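Local coordinates for heme oxygenase (PDB 4RAJ), which probably catalyses the oxygen-dependent opening of heme to biliverdin, as a heme oxygenase of the green alga Chlamydomonas reinhardtii captured here without heme, at residues Asp79-Lys84 with Asp196-Ala201; Glu126-Ser131 with Leu211-Ala216; Ala142-Gln147 with Ser189-Gln194. All coordinates share one frame; numbering follows the deposited sequence.

Interaction 1. Residues Asp79-Lys84 with Asp196-Ala201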
loop_
_atom_site.group_PDB
_atom_site.type_symbol
_atom_site.label_atom_id
_atom_site.label_comp_id
_atom_site.label_asym_id
_atom_site.label_seq_id
_atom_site.Cartn_x
_atom_site.Cartn_y
_atom_site.Cartn_z
ATOM N N ASP A 79 -12.747 -2.855 -17.272
ATOM C CA ASP A 79 -11.800 -1.876 -17.780
ATOM C C ASP A 79 -10.708 -2.578 -18.576
ATOM O O ASP A 79 -10.106 -3.535 -18.093
ATOM C CB ASP A 79 -11.180 -1.058 -16.641
ATOM C CG ASP A 79 -10.202 -0.022 -17.146
ATOM O OD1 ASP A 79 -10.641 1.107 -17.451
ATOM O OD2 ASP A 79 -8.995 -0.333 -17.244
ATOM N N ALA A 80 -10.461 -2.103 -19.792
ATOM C CA ALA A 80 -9.512 -2.751 -20.691
ATOM C C ALA A 80 -8.144 -2.934 -20.052
ATOM O O ALA A 80 -7.541 -3.997 -20.172
ATOM C CB ALA A 80 -9.380 -1.956 -21.985
ATOM N N ASP A 81 -7.668 -1.906 -19.354
ATOM C CA ASP A 81 -6.309 -1.910 -18.836
ATOM C C ASP A 81 -6.189 -2.727 -17.551
ATOM O O ASP A 81 -5.321 -3.597 -17.432
ATOM C CB ASP A 81 -5.833 -0.479 -18.588
ATOM C CG ASP A 81 -5.759 0.339 -19.865
ATOM O OD1 ASP A 81 -5.106 -0.114 -20.825
ATOM O OD2 ASP A 81 -6.369 1.424 -19.910
ATOM N N VAL A 82 -7.053 -2.445 -16.581
ATOM C CA VAL A 82 -6.965 -3.142 -15.304
ATOM C C VAL A 82 -7.254 -4.637 -15.500
ATOM O O VAL A 82 -6.615 -5.481 -14.878
ATOM C CB VAL A 82 -7.919 -2.532 -14.260
ATOM C CG1 VAL A 82 -7.789 -3.251 -12.922
ATOM C CG2 VAL A 82 -7.613 -1.052 -14.082
ATOM N N SER A 83 -8.180 -4.965 -16.399
ATOM C CA SER A 83 -8.509 -6.364 -16.640
ATOM C C SER A 83 -7.309 -7.153 -17.146
ATOM O O SER A 83 -7.186 -8.344 -16.864
ATOM C CB SER A 83 -9.667 -6.489 -17.622
ATOM O OG SER A 83 -10.839 -5.944 -17.050
ATOM N N LYS A 84 -6.406 -6.490 -17.860
ATOM C CA LYS A 84 -5.205 -7.163 -18.332
ATOM C C LYS A 84 -4.352 -7.649 -17.169
ATOM O O LYS A 84 -3.570 -8.581 -17.322
ATOM C CB LYS A 84 -4.388 -6.243 -19.241
ATOM C CG LYS A 84 -5.056 -5.979 -20.582
ATOM C CD LYS A 84 -4.222 -5.046 -21.448
ATOM C CE LYS A 84 -4.833 -4.866 -22.833
ATOM N NZ LYS A 84 -4.821 -6.127 -23.613
ATOM N N ASP A 196 5.592 -3.000 -17.064
ATOM C CA ASP A 196 6.525 -2.447 -18.040
ATOM C C ASP A 196 6.087 -2.709 -19.479
ATOM O O ASP A 196 6.205 -1.829 -20.336
ATOM C CB ASP A 196 7.927 -3.005 -17.807
ATOM C CG ASP A 196 8.711 -2.189 -16.802
ATOM O OD1 ASP A 196 8.318 -1.029 -16.534
ATOM O OD2 ASP A 196 9.732 -2.692 -16.295
ATOM N N GLU A 197 5.573 -3.908 -19.745
ATOM C CA GLU A 197 5.125 -4.248 -21.096
ATOM C C GLU A 197 3.880 -3.480 -21.500
ATOM O O GLU A 197 3.784 -2.965 -22.612
ATOM C CB GLU A 197 4.860 -5.748 -21.211
ATOM C CG GLU A 197 6.063 -6.519 -21.678
ATOM C CD GLU A 197 5.967 -7.989 -21.355
ATOM O OE1 GLU A 197 4.831 -8.488 -21.188
ATOM O OE2 GLU A 197 7.033 -8.636 -21.262
ATOM N N TRP A 198 2.919 -3.420 -20.590
ATOM C CA TRP A 198 1.692 -2.685 -20.842
ATOM C C TRP A 198 1.983 -1.174 -20.927
ATOM O O TRP A 198 1.483 -0.472 -21.820
ATOM C CB TRP A 198 0.668 -2.999 -19.747
ATOM C CG TRP A 198 -0.489 -2.062 -19.733
ATOM C CD1 TRP A 198 -1.637 -2.162 -20.466
ATOM C CD2 TRP A 198 -0.614 -0.874 -18.945
ATOM N NE1 TRP A 198 -2.469 -1.106 -20.186
ATOM C CE2 TRP A 198 -1.867 -0.301 -19.251
ATOM C CE3 TRP A 198 0.209 -0.242 -18.004
ATOM C CZ2 TRP A 198 -2.313 0.886 -18.659
ATOM C CZ3 TRP A 198 -0.237 0.938 -17.413
ATOM C CH2 TRP A 198 -1.490 1.481 -17.740
ATOM N N GLY A 199 2.815 -0.687 -20.010
ATOM C CA GLY A 199 3.121 0.732 -19.930
ATOM C C GLY A 199 3.775 1.254 -21.203
ATOM O O GLY A 199 3.466 2.346 -21.664
ATOM N N ALA A 200 4.670 0.459 -21.777
ATOM C CA ALA A 200 5.363 0.851 -22.999
ATOM C C ALA A 200 4.417 0.974 -24.200
ATOM O O ALA A 200 4.737 1.655 -25.172
ATOM C CB ALA A 200 6.471 -0.136 -23.306
ATOM N N ALA A 201 3.259 0.323 -24.131
ATOM C CA ALA A 201 2.275 0.386 -25.211
ATOM C C ALA A 201 1.313 1.571 -25.073
ATOM O O ALA A 201 0.433 1.765 -25.916
ATOM C CB ALA A 201 1.491 -0.904 -25.272
#
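The nearest CA atoms across the two segments, those of D81 and W198, are 8.3 Å apart, a gap bridged by an indole reaching from the C-terminal end of helix 184-200 to the short helix 80-84. Both belong to the all-helical heme oxygenase fold, and the joint is a tryptophan-aspartate hydrogen bond far from the centre of the chain. W198 NE1 donates to D81 OD1 at 2.9 Å with an N-H...O angle of 157°. The acceptor lies almost exactly in the indole plane, at the ring edge, so the N-H is well aimed; seen from the carboxylate, however, the donor stands above the plane, 41° out of it, and the two flat groups are steeply turned against each other. W198 reaches across because its CG is anti to the backbone N (chi1 166°). The aliphatic part of K84 adds a looser touch, CD to W198 CD1 at 4.0 Å, its chain crossing that of the tryptophan nearly at a right angle. F85 meets the same indole edge-to-face. A leucine in place of W198 would probably leave D81 OD1 without its indole donor and open a gap between helix 80-84 and helix 184-200. On the D81 side, the start of the helix is held by D79 as N-cap: its OD2 takes the V82 N-H on the anti lone pair at 2.9 Å, and more weakly that of D81 N. D79 O is itself gripped from opposite faces, by S83 N and by S83 OG, the latter at 2.7 Å.

Interaction 2. Residues Glu126-Ser131 with Leu211-Ala216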
loop_
_atom_site.group_PDB
_atom_site.type_symbol
_atom_site.label_atom_id
_atom_site.label_comp_id
_atom_site.label_asym_id
_atom_site.label_seq_id
_atom_site.Cartn_x
_atom_site.Cartn_y
_atom_site.Cartn_z
ATOM N N GLU A 126 -8.327 8.581 0.024
ATOM C CA GLU A 126 -9.497 7.745 -0.264
ATOM C C GLU A 126 -10.346 8.324 -1.399
ATOM O O GLU A 126 -10.797 7.599 -2.287
ATOM C CB GLU A 126 -10.360 7.589 0.981
ATOM C CG GLU A 126 -9.766 6.697 2.069
ATOM C CD GLU A 126 -10.661 6.659 3.290
ATOM O OE1 GLU A 126 -11.246 7.713 3.619
ATOM O OE2 GLU A 126 -10.803 5.581 3.900
ATOM N N ALA A 127 -10.557 9.633 -1.354
ATOM C CA ALA A 127 -11.353 10.327 -2.361
ATOM C C ALA A 127 -10.661 10.287 -3.714
ATOM O O ALA A 127 -11.300 10.061 -4.748
ATOM C CB ALA A 127 -11.605 11.762 -1.931
ATOM N N HIS A 128 -9.347 10.481 -3.697
ATOM C CA HIS A 128 -8.560 10.471 -4.923
ATOM C C HIS A 128 -8.605 9.106 -5.603
ATOM O O HIS A 128 -8.782 9.013 -6.816
ATOM C CB HIS A 128 -7.112 10.859 -4.636
ATOM C CG HIS A 128 -6.256 10.904 -5.862
ATOM N ND1 HIS A 128 -6.496 11.779 -6.900
ATOM C CD2 HIS A 128 -5.176 10.176 -6.225
ATOM C CE1 HIS A 128 -5.594 11.591 -7.847
ATOM N NE2 HIS A 128 -4.779 10.628 -7.460
ATOM N N LEU A 129 -8.436 8.044 -4.821
ATOM C CA LEU A 129 -8.487 6.692 -5.362
ATOM C C LEU A 129 -9.856 6.366 -5.952
ATOM O O LEU A 129 -9.953 5.766 -7.032
ATOM C CB LEU A 129 -8.135 5.669 -4.271
ATOM C CG LEU A 129 -6.674 5.725 -3.823
ATOM C CD1 LEU A 129 -6.423 4.889 -2.561
ATOM C CD2 LEU A 129 -5.776 5.246 -4.949
ATOM N N ALA A 130 -10.911 6.753 -5.239
ATOM C CA ALA A 130 -12.272 6.531 -5.723
ATOM C C ALA A 130 -12.483 7.258 -7.047
ATOM O O ALA A 130 -13.091 6.720 -7.980
ATOM C CB ALA A 130 -13.292 6.991 -4.698
ATOM N N SER A 131 -11.961 8.477 -7.123
ATOM C CA SER A 131 -12.090 9.286 -8.321
ATOM C C SER A 131 -11.326 8.672 -9.492
ATOM O O SER A 131 -11.799 8.711 -10.624
ATOM C CB SER A 131 -11.600 10.708 -8.062
ATOM O OG SER A 131 -11.913 11.554 -9.155
ATOM N N LEU A 211 3.666 8.199 -13.988
ATOM C CA LEU A 211 4.757 8.801 -13.219
ATOM C C LEU A 211 4.188 9.721 -12.140
ATOM O O LEU A 211 4.565 9.622 -10.974
ATOM C CB LEU A 211 5.722 9.580 -14.138
ATOM C CG LEU A 211 6.843 10.379 -13.455
ATOM C CD1 LEU A 211 7.488 9.519 -12.393
ATOM C CD2 LEU A 211 7.889 10.828 -14.464
ATOM N N SER A 212 3.281 10.614 -12.533
ATOM C CA SER A 212 2.718 11.564 -11.588
ATOM C C SER A 212 1.979 10.853 -10.459
ATOM O O SER A 212 2.080 11.254 -9.313
ATOM C CB SER A 212 1.781 12.538 -12.292
ATOM O OG SER A 212 2.512 13.390 -13.149
ATOM N N GLU A 213 1.239 9.800 -10.783
ATOM C CA GLU A 213 0.456 9.121 -9.765
ATOM C C GLU A 213 1.350 8.324 -8.813
ATOM O O GLU A 213 1.035 8.204 -7.637
ATOM C CB GLU A 213 -0.597 8.222 -10.412
ATOM C CG GLU A 213 -1.742 9.033 -11.030
ATOM C CD GLU A 213 -2.473 9.891 -10.009
ATOM O OE1 GLU A 213 -2.727 9.411 -8.877
ATOM O OE2 GLU A 213 -2.792 11.055 -10.339
ATOM N N HIS A 214 2.457 7.795 -9.333
ATOM C CA HIS A 214 3.491 7.124 -8.532
ATOM C C HIS A 214 4.039 8.097 -7.465
ATOM O O HIS A 214 4.121 7.763 -6.287
ATOM C CB HIS A 214 4.602 6.616 -9.470
ATOM C CG HIS A 214 5.812 6.054 -8.784
ATOM N ND1 HIS A 214 5.770 4.934 -7.981
ATOM C CD2 HIS A 214 7.113 6.436 -8.830
ATOM C CE1 HIS A 214 6.991 4.656 -7.553
ATOM N NE2 HIS A 214 7.822 5.560 -8.043
ATOM N N LEU A 215 4.398 9.310 -7.883
ATOM C CA LEU A 215 4.885 10.312 -6.938
ATOM C C LEU A 215 3.787 10.688 -5.943
ATOM O O LEU A 215 4.057 10.937 -4.766
ATOM C CB LEU A 215 5.374 11.564 -7.684
ATOM C CG LEU A 215 6.552 11.348 -8.626
ATOM C CD1 LEU A 215 6.831 12.640 -9.403
ATOM C CD2 LEU A 215 7.783 10.899 -7.849
ATOM N N ALA A 216 2.546 10.746 -6.426
ATOM C CA ALA A 216 1.424 11.162 -5.581
ATOM C C ALA A 216 1.191 10.159 -4.457
ATOM O O ALA A 216 0.798 10.542 -3.353
ATOM C CB ALA A 216 0.142 11.329 -6.403
#
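The imidazole of H128 meets the carboxylate of E213 edge-on: E213 OE1 and CD both lie at the ring edge, near its plane, and the ring of H220 meets H128 at a shallow angle between the planes. This is a histidine-carboxylate hydrogen bond between two long helices of the heme oxygenase fold, 120-135 and 204-227. H128 NE2 donates to E213 OE1 at 2.8 Å in a nearly straight bond, with an N-H...O angle of 171°. OE1 lies in the imidazole plane to within a few degrees, while NE2 comes to it on the syn side, 19° out of the carboxylate plane. The two planes are moderately twisted against each other. The second oxygen is farther away, with E213 OE2 at 3.5 Å from H128 NE2, so OE1, nearer and in line with the N-H, is the acceptor.

The two segments stay well apart: the nearest CA atoms, those of H128 and A216, are 10.0 Å from each other, and the two side chains span the gap from opposite directions. H128 extends with CG anti to the backbone N, whereas E213 bends at chi2 (-60°), which swings its carboxylate toward the histidine. Little surface is buried between the segments, so the link is polar rather than a packed interface. E213 OE1 also accepts from H143 NE2 on helix 140-151. Two histidines therefore converge on one oxygen, an arrangement that would probably favour an ionised carboxylate. The ring carbons on either side of NE2, H128 CD2 and CE1, both lie 3.7 Å from E213 OE1, which centres that oxygen on the N-H.

Interaction 3. Residues Ala142-Gln147 with Ser189-Gln194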
loop_
_atom_site.group_PDB
_atom_site.type_symbol
_atom_site.label_atom_id
_atom_site.label_comp_id
_atom_site.label_asym_id
_atom_site.label_seq_id
_atom_site.Cartn_x
_atom_site.Cartn_y
_atom_site.Cartn_z
ATOM N N ALA A 142 -0.497 2.552 -11.162
ATOM C CA ALA A 142 0.651 3.257 -10.622
ATOM C C ALA A 142 0.638 3.190 -9.110
ATOM O O ALA A 142 1.696 3.136 -8.479
ATOM C CB ALA A 142 0.664 4.724 -11.094
ATOM N N HIS A 143 -0.553 3.197 -8.521
ATOM C CA HIS A 143 -0.629 3.091 -7.074
ATOM C C HIS A 143 -0.415 1.672 -6.569
ATOM O O HIS A 143 0.100 1.478 -5.463
ATOM C CB HIS A 143 -1.946 3.643 -6.534
ATOM C CG HIS A 143 -2.126 5.106 -6.775
ATOM N ND1 HIS A 143 -2.488 5.972 -5.767
ATOM C CD2 HIS A 143 -2.154 5.830 -7.917
ATOM C CE1 HIS A 143 -2.589 7.194 -6.258
ATOM N NE2 HIS A 143 -2.415 7.131 -7.566
ATOM N N VAL A 144 -0.803 0.694 -7.369
ATOM C CA VAL A 144 -0.442 -0.688 -7.083
ATOM C C VAL A 144 1.074 -0.825 -7.085
ATOM O O VAL A 144 1.656 -1.440 -6.190
ATOM C CB VAL A 144 -1.041 -1.658 -8.118
ATOM C CG1 VAL A 144 -0.504 -3.084 -7.900
ATOM C CG2 VAL A 144 -2.556 -1.635 -8.043
ATOM N N TYR A 145 1.714 -0.231 -8.093
ATOM C CA TYR A 145 3.164 -0.335 -8.233
ATOM C C TYR A 145 3.864 0.181 -6.979
ATOM O O TYR A 145 4.791 -0.456 -6.460
ATOM C CB TYR A 145 3.654 0.427 -9.484
ATOM C CG TYR A 145 5.160 0.404 -9.634
ATOM C CD1 TYR A 145 5.827 -0.783 -9.904
ATOM C CD2 TYR A 145 5.915 1.566 -9.520
ATOM C CE1 TYR A 145 7.207 -0.821 -10.040
ATOM C CE2 TYR A 145 7.304 1.538 -9.663
ATOM C CZ TYR A 145 7.941 0.337 -9.922
ATOM O OH TYR A 145 9.313 0.285 -10.063
ATOM N N THR A 146 3.373 1.307 -6.470
ATOM C CA THR A 146 3.936 1.967 -5.303
ATOM C C THR A 146 3.623 1.276 -3.978
ATOM O O THR A 146 4.516 1.054 -3.164
ATOM C CB THR A 146 3.421 3.409 -5.195
ATOM O OG1 THR A 146 3.618 4.089 -6.451
ATOM C CG2 THR A 146 4.144 4.159 -4.080
ATOM N N GLN A 147 2.345 0.967 -3.776
ATOM C CA GLN A 147 1.827 0.481 -2.497
ATOM C C GLN A 147 1.996 -1.019 -2.334
ATOM O O GLN A 147 2.587 -1.490 -1.367
ATOM C CB GLN A 147 0.342 0.838 -2.358
ATOM C CG GLN A 147 0.017 2.350 -2.528
ATOM C CD GLN A 147 0.422 3.171 -1.327
ATOM O OE1 GLN A 147 1.136 2.693 -0.449
ATOM N NE2 GLN A 147 -0.047 4.424 -1.269
ATOM N N SER A 189 7.636 -9.569 -9.164
ATOM C CA SER A 189 8.308 -9.599 -10.462
ATOM C C SER A 189 7.292 -9.726 -11.605
ATOM O O SER A 189 7.466 -9.123 -12.666
ATOM C CB SER A 189 9.325 -10.740 -10.533
ATOM O OG SER A 189 8.676 -11.997 -10.560
ATOM N N ALA A 190 6.232 -10.501 -11.379
ATOM C CA ALA A 190 5.185 -10.678 -12.385
ATOM C C ALA A 190 4.461 -9.365 -12.670
ATOM O O ALA A 190 4.158 -9.040 -13.819
ATOM C CB ALA A 190 4.187 -11.746 -11.940
ATOM N N PHE A 191 4.151 -8.620 -11.619
ATOM C CA PHE A 191 3.496 -7.332 -11.815
ATOM C C PHE A 191 4.429 -6.369 -12.540
ATOM O O PHE A 191 4.006 -5.670 -13.456
ATOM C CB PHE A 191 3.045 -6.716 -10.496
ATOM C CG PHE A 191 2.311 -5.423 -10.681
ATOM C CD1 PHE A 191 2.997 -4.213 -10.714
ATOM C CD2 PHE A 191 0.940 -5.422 -10.902
ATOM C CE1 PHE A 191 2.322 -3.013 -10.928
ATOM C CE2 PHE A 191 0.260 -4.226 -11.124
ATOM C CZ PHE A 191 0.954 -3.024 -11.127
ATOM N N LYS A 192 5.691 -6.321 -12.120
ATOM C CA LYS A 192 6.656 -5.428 -12.758
ATOM C C LYS A 192 6.780 -5.694 -14.249
ATOM O O LYS A 192 6.758 -4.775 -15.057
ATOM C CB LYS A 192 8.041 -5.562 -12.135
ATOM C CG LYS A 192 8.285 -4.727 -10.922
ATOM C CD LYS A 192 9.762 -4.416 -10.883
ATOM C CE LYS A 192 10.132 -3.602 -9.676
ATOM N NZ LYS A 192 10.549 -4.510 -8.576
ATOM N N LYS A 193 6.931 -6.961 -14.602
ATOM C CA LYS A 193 7.091 -7.350 -15.998
ATOM C C LYS A 193 5.903 -6.910 -16.839
ATOM O O LYS A 193 6.070 -6.316 -17.906
ATOM C CB LYS A 193 7.280 -8.865 -16.104
ATOM C CG LYS A 193 7.437 -9.387 -17.525
ATOM C CD LYS A 193 8.223 -10.694 -17.527
ATOM C CE LYS A 193 8.242 -11.323 -18.902
ATOM N NZ LYS A 193 6.860 -11.660 -19.330
ATOM N N GLN A 194 4.699 -7.181 -16.352
ATOM C CA GLN A 194 3.508 -6.777 -17.082
ATOM C C GLN A 194 3.320 -5.261 -17.089
ATOM O O GLN A 194 2.911 -4.701 -18.100
ATOM C CB GLN A 194 2.260 -7.435 -16.511
ATOM C CG GLN A 194 1.010 -7.080 -17.298
ATOM C CD GLN A 194 -0.163 -7.972 -16.971
ATOM O OE1 GLN A 194 -0.126 -8.743 -16.011
ATOM N NE2 GLN A 194 -1.214 -7.881 -17.777
#
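V144 and F191 make the closest approach in this buried helix-helix contact of the heme oxygenase fold. One methyl of the valine, CG1, sits over a face of the phenyl ring in a CH-pi contact, 3.9 Å from the ring centroid and 29° off its normal. The nearest ring atom, F191 CE2, lies 3.5 Å from V144 CG1. That branch is anti to the backbone N (chi1 173°), which carries it out to the ring. At another part of the phenyl, F191 CE1 comes 4.0 Å from Y145 CB and about as near to Y145 CA, so the ring spans two successive residues of the facing helix. Beside it, the K192 chain crosses the tyrosine obliquely, with CE at the ring edge and CG also near Y145 CE1; K192 CE stands 4.0 Å from Y145 OH. That hydroxyl is hydrogen-bonded to S25 OG.

One shell out, F195 meets the rings of both Y145 and F191 at shallow angles between their planes, and H214 meets Y145 more steeply. Turned off this interface, T146 and Q147 belong to the pocket that holds the polyether ligand; T146 OG1 donates back to A142 O at 3.0 Å and is also hydrogen-bonded to H214 ND1.

The segment axes approach to 11.0 Å and run largely antiparallel, at 145°. Helix 50-76 packs L71 against V144, helix 86-89 presents V88 to F191 and L89 to V144, and helix 204-227 meets helix 140-151 through A142 and T146.

How the interactions relate
Along the chain the segments come in the order 79-84, 126-131, 142-147, 189-194, 196-201 and 211-216, so both segments of interaction 3 fall between those of interaction 1 and also between those of interaction 2, while interactions 1 and 2 interleave. Interactions 1 and 3 share helix 184-200; their centres are 11 Å apart, and Q194 NE2 probably hydrogen-bonds K84 O. Interactions 2 and 3, with centres 15 Å apart, meet where H143 and T146 probably hydrogen-bond E213 and H214, respectively. Interactions 1 and 2 do not touch, their centres 17 Å apart. Interaction 3 therefore connects the other two, and its T146 and Q147 line the polyether pocket.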